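Local coordinates for WbbM protein (Klebsiella pneumoniae, PDB 6U4B) that acts as a trimeric, bifunctional glycosyltransferase that polymerises O-antigen, with one region of the GT8 family and one of the DUF4422 family, at residues A40-A45 with F136-E141; N56-I61 with N346-V351; D170-G175 with K251-H256; I267-Q270 with E274-V277. All blocks are in the same frame, centred on the assembly; numbering follows the deposited sequence.

Interaction 1 of 4, residues A40-A45 with F136-E141; sequences AFLNAA and FGLNEE
Leu42 and Ala44 of segment 40-45 lie against Leu138 and Asn139 in a modest contact that buries about 158 Å² in all. The apolar part is a meeting of two leucine methyls, Leu42 CD2 and Leu138 CD1, at 4.2 Å. In Leu138, chi2 of 165° puts CD1 anti to CA, so the branch that touches is the one that prolongs the side chain; in Leu42 the touching CD2 is the branch folded back beside CA. The second part sets a methyl against backbone. Ala44 CB comes within 3.6 Å of the carbonyl oxygen Leu138 O, and the same methyl lies 4.0 Å from Asn139 CA. With no longer side chain between them at this point, the backbones draw close, Ala44 CA and Asn139 CA being 5.2 Å apart.

Polar interactions shape segment 136-141 itself. Gly137, at phi 62°, is the C-prime residue of a Schellman motif, in which Leu138 N and Gly137 N turn back to the carbonyls of Glu133 and Lys134. Leu138 then forms the centre of an inverse gamma turn, closed by a weak bond of 3.1 Å from Asn139 N to Gly137 O. Asn139 is the N-cap of the following helix, and its OD1 also bonds to Thr142 OG1.

The contact therefore joins the loop between strands 29-35 and 47-51 to the junction of helices 130-135 and 140-146. Glu133 of helix 130-135 accepts from Asn43 N, while Leu42 also rests on Ile47 of strand 47-51.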
loop_
_atom_site.group_PDB
_atom_site.type_symbol
_atom_site.label_atom_id
_atom_site.label_comp_id
_atom_site.label_asym_id
_atom_site.label_seq_id
_atom_site.Cartn_x
_atom_site.Cartn_y
_atom_site.Cartn_z
ATOM N N ALA A 40 -12.738 40.669 -11.211
ATOM C CA ALA A 40 -12.441 41.835 -10.387
ATOM C C ALA A 40 -13.516 42.071 -9.333
ATOM O O ALA A 40 -14.712 41.891 -9.583
ATOM C CB ALA A 40 -12.294 43.076 -11.269
ATOM N N PHE A 41 -13.077 42.492 -8.151
ATOM C CA PHE A 41 -13.960 42.781 -7.030
ATOM C C PHE A 41 -14.102 44.285 -6.848
ATOM O O PHE A 41 -13.134 45.037 -7.007
ATOM C CB PHE A 41 -13.423 42.160 -5.739
ATOM C CG PHE A 41 -13.345 40.661 -5.769
ATOM C CD1 PHE A 41 -12.220 40.005 -5.294
ATOM C CD2 PHE A 41 -14.399 39.907 -6.262
ATOM C CE1 PHE A 41 -12.146 38.621 -5.317
ATOM C CE2 PHE A 41 -14.330 38.522 -6.285
ATOM C CZ PHE A 41 -13.202 37.879 -5.811
ATOM N N LEU A 42 -15.311 44.719 -6.508
ATOM C CA LEU A 42 -15.536 46.121 -6.194
ATOM C C LEU A 42 -14.902 46.468 -4.852
ATOM O O LEU A 42 -14.887 45.663 -3.918
ATOM C CB LEU A 42 -17.033 46.429 -6.172
ATOM C CG LEU A 42 -17.715 46.346 -7.537
ATOM C CD1 LEU A 42 -19.223 46.506 -7.406
ATOM C CD2 LEU A 42 -17.138 47.394 -8.475
ATOM N N ASN A 43 -14.382 47.691 -4.758
ATOM C CA ASN A 43 -13.583 48.074 -3.601
ATOM C C ASN A 43 -14.414 48.451 -2.385
ATOM O O ASN A 43 -13.897 48.396 -1.264
ATOM C CB ASN A 43 -12.658 49.239 -3.957
ATOM C CG ASN A 43 -11.544 48.830 -4.893
ATOM O OD1 ASN A 43 -11.031 47.714 -4.813
ATOM N ND2 ASN A 43 -11.164 49.731 -5.789
ATOM N N ALA A 44 -15.673 48.835 -2.567
ATOM C CA ALA A 44 -16.465 49.300 -1.438
ATOM C C ALA A 44 -16.735 48.157 -0.467
ATOM O O ALA A 44 -17.051 47.034 -0.870
ATOM C CB ALA A 44 -17.778 49.916 -1.920
ATOM N N ALA A 45 -16.597 48.456 0.828
ATOM C CA ALA A 45 -16.748 47.438 1.858
ATOM C C ALA A 45 -18.171 46.907 1.953
ATOM O O ALA A 45 -18.377 45.811 2.482
ATOM C CB ALA A 45 -16.312 47.997 3.214
ATOM N N PHE A 136 -20.335 55.902 -11.200
ATOM C CA PHE A 136 -21.547 55.122 -11.011
ATOM C C PHE A 136 -21.916 54.971 -9.543
ATOM O O PHE A 136 -22.802 54.178 -9.213
ATOM C CB PHE A 136 -21.390 53.758 -11.685
ATOM C CG PHE A 136 -21.235 53.850 -13.174
ATOM C CD1 PHE A 136 -22.068 54.674 -13.916
ATOM C CD2 PHE A 136 -20.238 53.150 -13.831
ATOM C CE1 PHE A 136 -21.927 54.779 -15.287
ATOM C CE2 PHE A 136 -20.090 53.250 -15.205
ATOM C CZ PHE A 136 -20.936 54.067 -15.933
ATOM N N GLY A 137 -21.260 55.722 -8.663
ATOM C CA GLY A 137 -21.663 55.796 -7.269
ATOM C C GLY A 137 -21.602 54.482 -6.522
ATOM O O GLY A 137 -22.464 54.213 -5.677
ATOM N N LEU A 138 -20.598 53.658 -6.814
ATOM C CA LEU A 138 -20.455 52.352 -6.171
ATOM C C LEU A 138 -19.587 52.465 -4.917
ATOM O O LEU A 138 -18.510 51.881 -4.801
ATOM C CB LEU A 138 -19.889 51.340 -7.162
ATOM C CG LEU A 138 -20.846 50.974 -8.298
ATOM C CD1 LEU A 138 -20.101 50.283 -9.420
ATOM C CD2 LEU A 138 -21.977 50.090 -7.783
ATOM N N ASN A 139 -20.088 53.252 -3.967
ATOM C CA ASN A 139 -19.434 53.437 -2.680
ATOM C C ASN A 139 -20.508 53.609 -1.617
ATOM O O ASN A 139 -21.687 53.808 -1.923
ATOM C CB ASN A 139 -18.478 54.635 -2.701
ATOM C CG ASN A 139 -19.113 55.875 -3.297
ATOM O OD1 ASN A 139 -19.884 56.570 -2.636
ATOM N ND2 ASN A 139 -18.791 56.158 -4.555
ATOM N N GLU A 140 -20.084 53.535 -0.353
ATOM C CA GLU A 140 -21.041 53.555 0.751
ATOM C C GLU A 140 -21.852 54.846 0.771
ATOM O O GLU A 140 -23.076 54.810 0.945
ATOM C CB GLU A 140 -20.315 53.360 2.083
ATOM C CG GLU A 140 -21.139 53.767 3.294
ATOM C CD GLU A 140 -21.094 52.739 4.406
ATOM O OE1 GLU A 140 -22.122 52.565 5.093
ATOM O OE2 GLU A 140 -20.035 52.102 4.591
ATOM N N GLU A 141 -21.194 55.994 0.593
ATOM C CA GLU A 141 -21.891 57.272 0.712
ATOM C C GLU A 141 -22.958 57.434 -0.366
ATOM O O GLU A 141 -24.095 57.819 -0.073
ATOM C CB GLU A 141 -20.894 58.430 0.650
ATOM C CG GLU A 141 -20.048 58.601 1.893
ATOM C CD GLU A 141 -19.842 60.060 2.246
ATOM O OE1 GLU A 141 -20.794 60.686 2.758
ATOM O OE2 GLU A 141 -18.738 60.587 1.993
#

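Interaction 2 of 4, residues N56-I61 with N346-V351; sequences NSCNEI and NKTRLV
Cys58 and Asn59, the second and third residues of an ST turn that starts at Ser57, meet Lys347 on helix 344-352, the helix of a beta-alpha-beta crossover between parallel strands 333-340 and 360-366. The contact bridges the DUF4422 and GT8 family regions.

Its tight part is built on Lys347. Cys58 CB sits alongside the aliphatic stem, 4.0 Å from Lys347 CD, and its sulfur flanks the start of that stem. The lysine chain bends at chi3, bringing NZ to Asn59 OD1 in a short hydrogen bond of 2.6 Å. The ammonium lies tilted 26° from the plane of the amide carbonyl, with a C=O...N angle of 135°, and the two side chains cross at about a right angle. The other end of the same amide, Asn59 ND2, donates to Glu339 OE1; with both ends engaged, the amide is restrained from flipping. Glu339 also makes a long, weak ion pair with Lys347, which probably helps to balance the lysine charge.

The rest is looser and lies toward the surface. Thr348 OG1, bonded to Tyr344 O one turn earlier in the helix, stays 4.3 Å from Cys58 SG. A water fills in beside the lysine, accepting from both Lys347 NZ and Cys58 N. On the same helix, Arg349 forms a salt bridge with Asp577 of the second subunit.

The loop's own conformation is held by Asn59 N, which donates to Ser57 OG at 2.9 Å with an N-H...O angle of 165°.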
loop_
_atom_site.group_PDB
_atom_site.type_symbol
_atom_site.label_atom_id
_atom_site.label_comp_id
_atom_site.label_asym_id
_atom_site.label_seq_id
_atom_site.Cartn_x
_atom_site.Cartn_y
_atom_site.Cartn_z
ATOM N N ASN A 56 -19.893 22.962 -6.689
ATOM C CA ASN A 56 -19.561 22.211 -7.891
ATOM C C ASN A 56 -18.184 22.558 -8.445
ATOM O O ASN A 56 -17.762 21.963 -9.442
ATOM C CB ASN A 56 -20.626 22.442 -8.967
ATOM C CG ASN A 56 -22.010 21.991 -8.529
ATOM O OD1 ASN A 56 -22.157 21.208 -7.592
ATOM N ND2 ASN A 56 -23.037 22.488 -9.215
ATOM N N SER A 57 -17.480 23.499 -7.827
ATOM C CA SER A 57 -16.163 23.918 -8.275
ATOM C C SER A 57 -15.085 23.367 -7.352
ATOM O O SER A 57 -15.281 23.247 -6.139
ATOM C CB SER A 57 -16.065 25.447 -8.329
ATOM O OG SER A 57 -14.719 25.874 -8.467
ATOM N N CYS A 58 -13.940 23.031 -7.942
ATOM C CA CYS A 58 -12.755 22.647 -7.186
ATOM C C CYS A 58 -11.812 23.816 -6.933
ATOM O O CYS A 58 -10.758 23.619 -6.316
ATOM C CB CYS A 58 -11.989 21.538 -7.917
ATOM S SG CYS A 58 -12.872 19.975 -8.069
ATOM N N ASN A 59 -12.157 25.017 -7.388
ATOM C CA ASN A 59 -11.240 26.143 -7.379
ATOM C C ASN A 59 -11.666 27.205 -6.377
ATOM O O ASN A 59 -12.815 27.261 -5.930
ATOM C CB ASN A 59 -11.136 26.776 -8.771
ATOM C CG ASN A 59 -10.325 25.936 -9.731
ATOM O OD1 ASN A 59 -10.483 24.717 -9.793
ATOM N ND2 ASN A 59 -9.439 26.585 -10.480
ATOM N N GLU A 60 -10.701 28.044 -6.021
ATOM C CA GLU A 60 -10.923 29.275 -5.283
ATOM C C GLU A 60 -10.755 30.448 -6.240
ATOM O O GLU A 60 -9.947 30.396 -7.172
ATOM C CB GLU A 60 -9.937 29.416 -4.117
ATOM C CG GLU A 60 -9.874 28.217 -3.183
ATOM C CD GLU A 60 -11.036 28.172 -2.212
ATOM O OE1 GLU A 60 -11.469 27.061 -1.854
ATOM O OE2 GLU A 60 -11.519 29.251 -1.810
ATOM N N ILE A 61 -11.525 31.510 -6.017
ATOM C CA ILE A 61 -11.424 32.714 -6.833
ATOM C C ILE A 61 -11.141 33.957 -6.006
ATOM O O ILE A 61 -11.017 35.047 -6.577
ATOM C CB ILE A 61 -12.682 32.921 -7.705
ATOM C CG1 ILE A 61 -13.898 33.249 -6.839
ATOM C CG2 ILE A 61 -12.952 31.681 -8.548
ATOM C CD1 ILE A 61 -15.176 33.372 -7.639
ATOM N N ASN A 346 -8.589 14.803 -12.033
ATOM C CA ASN A 346 -7.275 14.938 -11.411
ATOM C C ASN A 346 -7.318 15.876 -10.211
ATOM O O ASN A 346 -6.670 15.611 -9.193
ATOM C CB ASN A 346 -6.246 15.415 -12.434
ATOM C CG ASN A 346 -5.641 14.272 -13.221
ATOM O OD1 ASN A 346 -5.459 13.172 -12.697
ATOM N ND2 ASN A 346 -5.332 14.521 -14.491
ATOM N N LYS A 347 -8.079 16.971 -10.305
ATOM C CA LYS A 347 -8.219 17.865 -9.159
ATOM C C LYS A 347 -8.852 17.143 -7.977
ATOM O O LYS A 347 -8.445 17.345 -6.825
ATOM C CB LYS A 347 -9.039 19.101 -9.539
ATOM C CG LYS A 347 -8.280 20.093 -10.409
ATOM C CD LYS A 347 -8.945 21.472 -10.444
ATOM C CE LYS A 347 -10.099 21.528 -11.431
ATOM N NZ LYS A 347 -10.479 22.938 -11.747
ATOM N N THR A 348 -9.838 16.284 -8.244
ATOM C CA THR A 348 -10.454 15.502 -7.176
ATOM C C THR A 348 -9.454 14.531 -6.558
ATOM O O THR A 348 -9.345 14.429 -5.331
ATOM C CB THR A 348 -11.670 14.749 -7.715
ATOM O OG1 THR A 348 -12.684 15.687 -8.104
ATOM C CG2 THR A 348 -12.222 13.810 -6.661
ATOM N N ARG A 349 -8.709 13.813 -7.403
ATOM C CA ARG A 349 -7.701 12.879 -6.907
ATOM C C ARG A 349 -6.649 13.588 -6.066
ATOM O O ARG A 349 -6.187 13.049 -5.053
ATOM C CB ARG A 349 -7.039 12.157 -8.080
ATOM C CG ARG A 349 -7.974 11.278 -8.883
ATOM C CD ARG A 349 -7.294 10.758 -10.137
ATOM N NE ARG A 349 -7.997 9.614 -10.708
ATOM C CZ ARG A 349 -7.583 8.944 -11.778
ATOM N NH1 ARG A 349 -6.468 9.308 -12.396
ATOM N NH2 ARG A 349 -8.279 7.909 -12.229
ATOM N N LEU A 350 -6.257 14.797 -6.471
ATOM C CA LEU A 350 -5.220 15.524 -5.742
ATOM C C LEU A 350 -5.698 15.934 -4.354
ATOM O O LEU A 350 -4.954 15.806 -3.374
ATOM C CB LEU A 350 -4.777 16.747 -6.547
ATOM C CG LEU A 350 -3.926 16.401 -7.769
ATOM C CD1 LEU A 350 -3.932 17.527 -8.779
ATOM C CD2 LEU A 350 -2.506 16.078 -7.333
ATOM N N VAL A 351 -6.930 16.434 -4.251
ATOM C CA VAL A 351 -7.481 16.785 -2.946
ATOM C C VAL A 351 -7.611 15.542 -2.075
ATOM O O VAL A 351 -7.337 15.579 -0.869
ATOM C CB VAL A 351 -8.831 17.508 -3.108
ATOM C CG1 VAL A 351 -9.503 17.688 -1.754
ATOM C CG2 VAL A 351 -8.631 18.856 -3.785
HETATM O O HOH W 1 -13.457 22.872 -10.840
#

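Interaction 3 of 4, residues D170-G175 with K251-H256; sequences DHYERG and KRVIGH
The first turn of helix 253-272 packs here against helix 168-173, a helix-to-helix contact within the DUF4422 region that Tyr172 carries almost alone, reaching across to Val253 and His256. Only about 96 Å² is buried between the segments, and the backbones stay well apart, with Tyr172 CA and His256 CA 8.9 Å from each other.

Tyr172 spans this gap because its CG stands anti to the backbone N (chi1 -163°), sending the ring outward from its helix. The phenol oxygen ends beside a methyl: Tyr172 OH lies 3.8 Å from Val253 CG2. Val253 presents that methyl by holding it anti to its own N, while CG1 takes the place between N and the carbonyl carbon. Further back along the ring, His256 O approaches the edge near the ring plane, 4.5 Å from Tyr172 CE2. That carbonyl oxygen is already bonded to Arg260 NH1, whose residue also packs on the tyrosine. Tyr183 meets the phenol ring with its plane turned by about 20°, and Ile257 adds apolar cover.

The start of helix 253-272 is ordered from within. Arg252 is its N-cap residue, and its carbonyl oxygen accepts the first-turn bond from His256 N at 3.0 Å. Ile254, whose side chain points away from helix 168-173, packs on Phe543 of the second subunit.

Arg252 and His256 are also paired by their side chains: an imidazole edge points at the guanidinium, with His256 CE1 3.5 Å above the guanidinium plane, over its centre.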
loop_
_atom_site.group_PDB
_atom_site.type_symbol
_atom_site.label_atom_id
_atom_site.label_comp_id
_atom_site.label_asym_id
_atom_site.label_seq_id
_atom_site.Cartn_x
_atom_site.Cartn_y
_atom_site.Cartn_z
ATOM N N ASP A 170 -46.410 35.694 -23.435
ATOM C CA ASP A 170 -45.995 35.275 -24.768
ATOM C C ASP A 170 -44.481 35.343 -24.930
ATOM O O ASP A 170 -43.905 34.579 -25.713
ATOM C CB ASP A 170 -46.701 36.138 -25.817
ATOM C CG ASP A 170 -46.445 35.670 -27.234
ATOM O OD1 ASP A 170 -46.519 34.448 -27.487
ATOM O OD2 ASP A 170 -46.192 36.532 -28.101
ATOM N N HIS A 171 -43.819 36.237 -24.188
ATOM C CA HIS A 171 -42.367 36.343 -24.275
ATOM C C HIS A 171 -41.689 35.099 -23.716
ATOM O O HIS A 171 -40.640 34.677 -24.217
ATOM C CB HIS A 171 -41.886 37.593 -23.538
ATOM C CG HIS A 171 -40.456 37.943 -23.812
ATOM N ND1 HIS A 171 -40.005 38.293 -25.066
ATOM C CD2 HIS A 171 -39.377 38.001 -22.995
ATOM C CE1 HIS A 171 -38.710 38.552 -25.011
ATOM N NE2 HIS A 171 -38.305 38.382 -23.765
ATOM N N TYR A 172 -42.265 34.499 -22.671
ATOM C CA TYR A 172 -41.721 33.243 -22.170
ATOM C C TYR A 172 -41.918 32.127 -23.186
ATOM O O TYR A 172 -41.006 31.325 -23.421
ATOM C CB TYR A 172 -42.370 32.872 -20.834
ATOM C CG TYR A 172 -41.601 31.818 -20.056
ATOM C CD1 TYR A 172 -41.647 30.477 -20.423
ATOM C CD2 TYR A 172 -40.832 32.168 -18.954
ATOM C CE1 TYR A 172 -40.941 29.517 -19.717
ATOM C CE2 TYR A 172 -40.125 31.216 -18.241
ATOM C CZ TYR A 172 -40.184 29.893 -18.626
ATOM O OH TYR A 172 -39.481 28.946 -17.918
ATOM N N GLU A 173 -43.097 32.067 -23.809
ATOM C CA GLU A 173 -43.397 30.972 -24.724
ATOM C C GLU A 173 -42.514 31.019 -25.964
ATOM O O GLU A 173 -42.093 29.972 -26.471
ATOM C CB GLU A 173 -44.873 31.006 -25.113
ATOM C CG GLU A 173 -45.260 29.932 -26.108
ATOM C CD GLU A 173 -46.752 29.687 -26.149
ATOM O OE1 GLU A 173 -47.468 30.232 -25.283
ATOM O OE2 GLU A 173 -47.206 28.946 -27.045
ATOM N N ARG A 174 -42.221 32.215 -26.468
ATOM C CA ARG A 174 -41.384 32.354 -27.652
ATOM C C ARG A 174 -39.895 32.270 -27.344
ATOM O O ARG A 174 -39.085 32.336 -28.277
ATOM C CB ARG A 174 -41.697 33.676 -28.356
ATOM C CG ARG A 174 -43.114 33.756 -28.892
ATOM C CD ARG A 174 -43.525 35.188 -29.204
ATOM N NE ARG A 174 -42.727 35.787 -30.270
ATOM C CZ ARG A 174 -41.710 36.618 -30.065
ATOM N NH1 ARG A 174 -41.041 37.117 -31.095
ATOM N NH2 ARG A 174 -41.363 36.953 -28.830
ATOM N N GLY A 175 -39.518 32.122 -26.077
ATOM C CA GLY A 175 -38.106 32.069 -25.737
ATOM C C GLY A 175 -37.416 30.888 -26.398
ATOM O O GLY A 175 -37.958 29.782 -26.465
ATOM N N LYS A 251 -31.562 24.458 -18.860
ATOM C CA LYS A 251 -31.490 24.011 -17.473
ATOM C C LYS A 251 -31.656 25.153 -16.477
ATOM O O LYS A 251 -32.034 24.904 -15.327
ATOM C CB LYS A 251 -30.162 23.294 -17.218
ATOM C CG LYS A 251 -30.136 21.843 -17.673
ATOM C CD LYS A 251 -28.735 21.424 -18.095
ATOM C CE LYS A 251 -28.219 20.261 -17.276
ATOM N NZ LYS A 251 -26.905 19.794 -17.800
ATOM N N ARG A 252 -31.388 26.392 -16.886
ATOM C CA ARG A 252 -31.606 27.564 -16.054
ATOM C C ARG A 252 -33.096 27.927 -15.913
ATOM O O ARG A 252 -33.399 29.087 -15.600
ATOM C CB ARG A 252 -30.819 28.749 -16.622
ATOM C CG ARG A 252 -29.337 28.464 -16.824
ATOM C CD ARG A 252 -28.728 29.419 -17.834
ATOM N NE ARG A 252 -28.678 30.788 -17.335
ATOM C CZ ARG A 252 -28.794 31.859 -18.111
ATOM N NH1 ARG A 252 -28.734 33.076 -17.584
ATOM N NH2 ARG A 252 -28.984 31.710 -19.415
ATOM N N VAL A 253 -33.996 26.958 -16.114
ATOM C CA VAL A 253 -35.431 27.228 -16.110
ATOM C C VAL A 253 -35.866 27.866 -14.798
ATOM O O VAL A 253 -36.702 28.779 -14.783
ATOM C CB VAL A 253 -36.204 25.929 -16.389
ATOM C CG1 VAL A 253 -35.677 24.812 -15.523
ATOM C CG2 VAL A 253 -37.704 26.125 -16.142
ATOM N N ILE A 254 -35.293 27.412 -13.680
ATOM C CA ILE A 254 -35.677 27.941 -12.374
ATOM C C ILE A 254 -35.348 29.426 -12.287
ATOM O O ILE A 254 -36.182 30.244 -11.885
ATOM C CB ILE A 254 -34.988 27.147 -11.252
ATOM C CG1 ILE A 254 -35.245 25.649 -11.421
ATOM C CG2 ILE A 254 -35.478 27.619 -9.887
ATOM C CD1 ILE A 254 -36.681 25.241 -11.173
ATOM N N GLY A 255 -34.120 29.792 -12.663
ATOM C CA GLY A 255 -33.736 31.195 -12.629
ATOM C C GLY A 255 -34.561 32.048 -13.571
ATOM O O GLY A 255 -34.944 33.171 -13.234
ATOM N N HIS A 256 -34.848 31.526 -14.767
ATOM C CA HIS A 256 -35.672 32.262 -15.721
ATOM C C HIS A 256 -37.078 32.484 -15.179
ATOM O O HIS A 256 -37.648 33.570 -15.338
ATOM C CB HIS A 256 -35.720 31.516 -17.053
ATOM C CG HIS A 256 -34.392 31.410 -17.734
ATOM N ND1 HIS A 256 -33.451 32.418 -17.692
ATOM C CD2 HIS A 256 -33.845 30.416 -18.475
ATOM C CE1 HIS A 256 -32.385 32.051 -18.379
ATOM N NE2 HIS A 256 -32.598 30.840 -18.864
#

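Interaction 4 of 4, residues I267-Q270 with E274-V277; sequences IKLQ and ELKV
Leu275 turns its side chain toward Leu269 and Gln270 on the last part of helix 253-272, across the short turn that separates them. From its extended backbone, CB is directed at the helix and meets Gln270 CG at 4.2 Å, the aliphatic part of that glutamine. CG stands anti to the backbone N (chi1 -157°), which swings the two methyls over toward Leu269. Of the branches, CD2 makes the firm contact: Leu275 CD2 sits 3.6 Å from Leu269 CB and also touches a methyl, Leu269 CD2, at 3.9 Å. CD1 approaches the same methyl more loosely, with Leu275 CD1 and Leu269 CD2 4.5 Å apart. Both leucines also rest on Ile222 of helix 220-240, and Leu275 reaches Ile152 of strand 152-159, so their apolar ends turn into the domain.

Gln270 marks the outer margin. Its amide extends past the leucine, leaving Gln270 NE2 4.2 Å from a methyl, Val277 CG2, a van der Waals approach to the start of the strand. Between the backbones, the carbonyl oxygens Leu269 O and Glu274 O lie 3.9 Å apart.

In all, about 201 Å² is buried over a separation of only a few residues. Lys276 then bonds through its backbone to Asp151 and Ile152: a short alpha-to-beta connection in an alpha/beta domain, where the end of helix 253-272 leads into strand 277-285 beside parallel strand 152-159.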
loop_
_atom_site.group_PDB
_atom_site.type_symbol
_atom_site.label_atom_id
_atom_site.label_comp_id
_atom_site.label_asym_id
_atom_site.label_seq_id
_atom_site.Cartn_x
_atom_site.Cartn_y
_atom_site.Cartn_z
ATOM N N ILE A 267 -45.674 43.663 -8.402
ATOM C CA ILE A 267 -46.961 44.207 -8.827
ATOM C C ILE A 267 -48.003 44.028 -7.730
ATOM O O ILE A 267 -48.842 44.909 -7.502
ATOM C CB ILE A 267 -47.398 43.550 -10.150
ATOM C CG1 ILE A 267 -46.496 44.019 -11.296
ATOM C CG2 ILE A 267 -48.863 43.852 -10.454
ATOM C CD1 ILE A 267 -46.765 43.323 -12.606
ATOM N N LYS A 268 -47.952 42.900 -7.021
ATOM C CA LYS A 268 -48.868 42.676 -5.907
ATOM C C LYS A 268 -48.647 43.695 -4.794
ATOM O O LYS A 268 -49.610 44.181 -4.187
ATOM C CB LYS A 268 -48.697 41.251 -5.381
ATOM C CG LYS A 268 -49.310 40.986 -4.017
ATOM C CD LYS A 268 -50.824 41.028 -4.059
ATOM C CE LYS A 268 -51.411 40.396 -2.809
ATOM N NZ LYS A 268 -50.732 40.881 -1.576
ATOM N N LEU A 269 -47.387 44.033 -4.513
ATOM C CA LEU A 269 -47.101 45.019 -3.475
ATOM C C LEU A 269 -47.597 46.403 -3.874
ATOM O O LEU A 269 -48.086 47.161 -3.026
ATOM C CB LEU A 269 -45.602 45.049 -3.179
ATOM C CG LEU A 269 -45.116 44.309 -1.932
ATOM C CD1 LEU A 269 -45.712 42.910 -1.858
ATOM C CD2 LEU A 269 -43.596 44.248 -1.917
ATOM N N GLN A 270 -47.483 46.749 -5.158
ATOM C CA GLN A 270 -47.976 48.042 -5.624
ATOM C C GLN A 270 -49.498 48.099 -5.624
ATOM O O GLN A 270 -50.078 49.167 -5.396
ATOM C CB GLN A 270 -47.429 48.335 -7.020
ATOM C CG GLN A 270 -45.912 48.426 -7.068
ATOM C CD GLN A 270 -45.357 48.353 -8.477
ATOM O OE1 GLN A 270 -45.753 47.498 -9.270
ATOM N NE2 GLN A 270 -44.436 49.255 -8.796
ATOM N N GLU A 274 -48.812 51.363 -0.754
ATOM C CA GLU A 274 -47.627 52.118 -1.124
ATOM C C GLU A 274 -46.496 51.185 -1.546
ATOM O O GLU A 274 -46.402 50.039 -1.100
ATOM C CB GLU A 274 -47.163 52.990 0.047
ATOM C CG GLU A 274 -46.935 52.224 1.352
ATOM C CD GLU A 274 -45.587 51.515 1.413
ATOM O OE1 GLU A 274 -44.667 51.909 0.663
ATOM O OE2 GLU A 274 -45.451 50.561 2.209
ATOM N N LEU A 275 -45.640 51.693 -2.428
ATOM C CA LEU A 275 -44.317 51.125 -2.657
ATOM C C LEU A 275 -43.487 52.117 -3.459
ATOM O O LEU A 275 -43.874 52.509 -4.565
ATOM C CB LEU A 275 -44.383 49.780 -3.382
ATOM C CG LEU A 275 -43.131 48.934 -3.136
ATOM C CD1 LEU A 275 -42.960 48.670 -1.644
ATOM C CD2 LEU A 275 -43.181 47.629 -3.911
ATOM N N LYS A 276 -42.354 52.540 -2.906
ATOM C CA LYS A 276 -41.491 53.526 -3.543
ATOM C C LYS A 276 -40.365 52.792 -4.264
ATOM O O LYS A 276 -39.515 52.159 -3.630
ATOM C CB LYS A 276 -40.962 54.523 -2.515
ATOM C CG LYS A 276 -42.074 55.371 -1.920
ATOM C CD LYS A 276 -41.556 56.411 -0.949
ATOM C CE LYS A 276 -42.627 57.452 -0.667
ATOM N NZ LYS A 276 -43.968 56.829 -0.462
ATOM N N VAL A 277 -40.376 52.876 -5.590
ATOM C CA VAL A 277 -39.436 52.177 -6.455
ATOM C C VAL A 277 -38.569 53.217 -7.151
ATOM O O VAL A 277 -39.084 54.217 -7.670
ATOM C CB VAL A 277 -40.179 51.300 -7.479
ATOM C CG1 VAL A 277 -39.251 50.877 -8.600
ATOM C CG2 VAL A 277 -40.795 50.087 -6.793
#

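Overall arrangement
Interactions 1, 3 and 4 lie in different parts of the DUF4422 region and its adjoining strand, whereas interaction 2 ties that region to the GT8 region. Interactions 1 and 2 adjoin: Phe41 CZ lies 3.7 Å from Ile61 O. Interactions 3 and 4 sit toward opposite ends of helix 253-272, their centres about 25 Å apart. Interaction 3 comes within about 10 Å of interaction 2, measured between nearest atoms, while interaction 4 is the more remote, with its centre about 45 Å from that of interaction 2. All four lie away from the magnesium site of Asp406, Asp408 and His560, which belongs to the GT8 region.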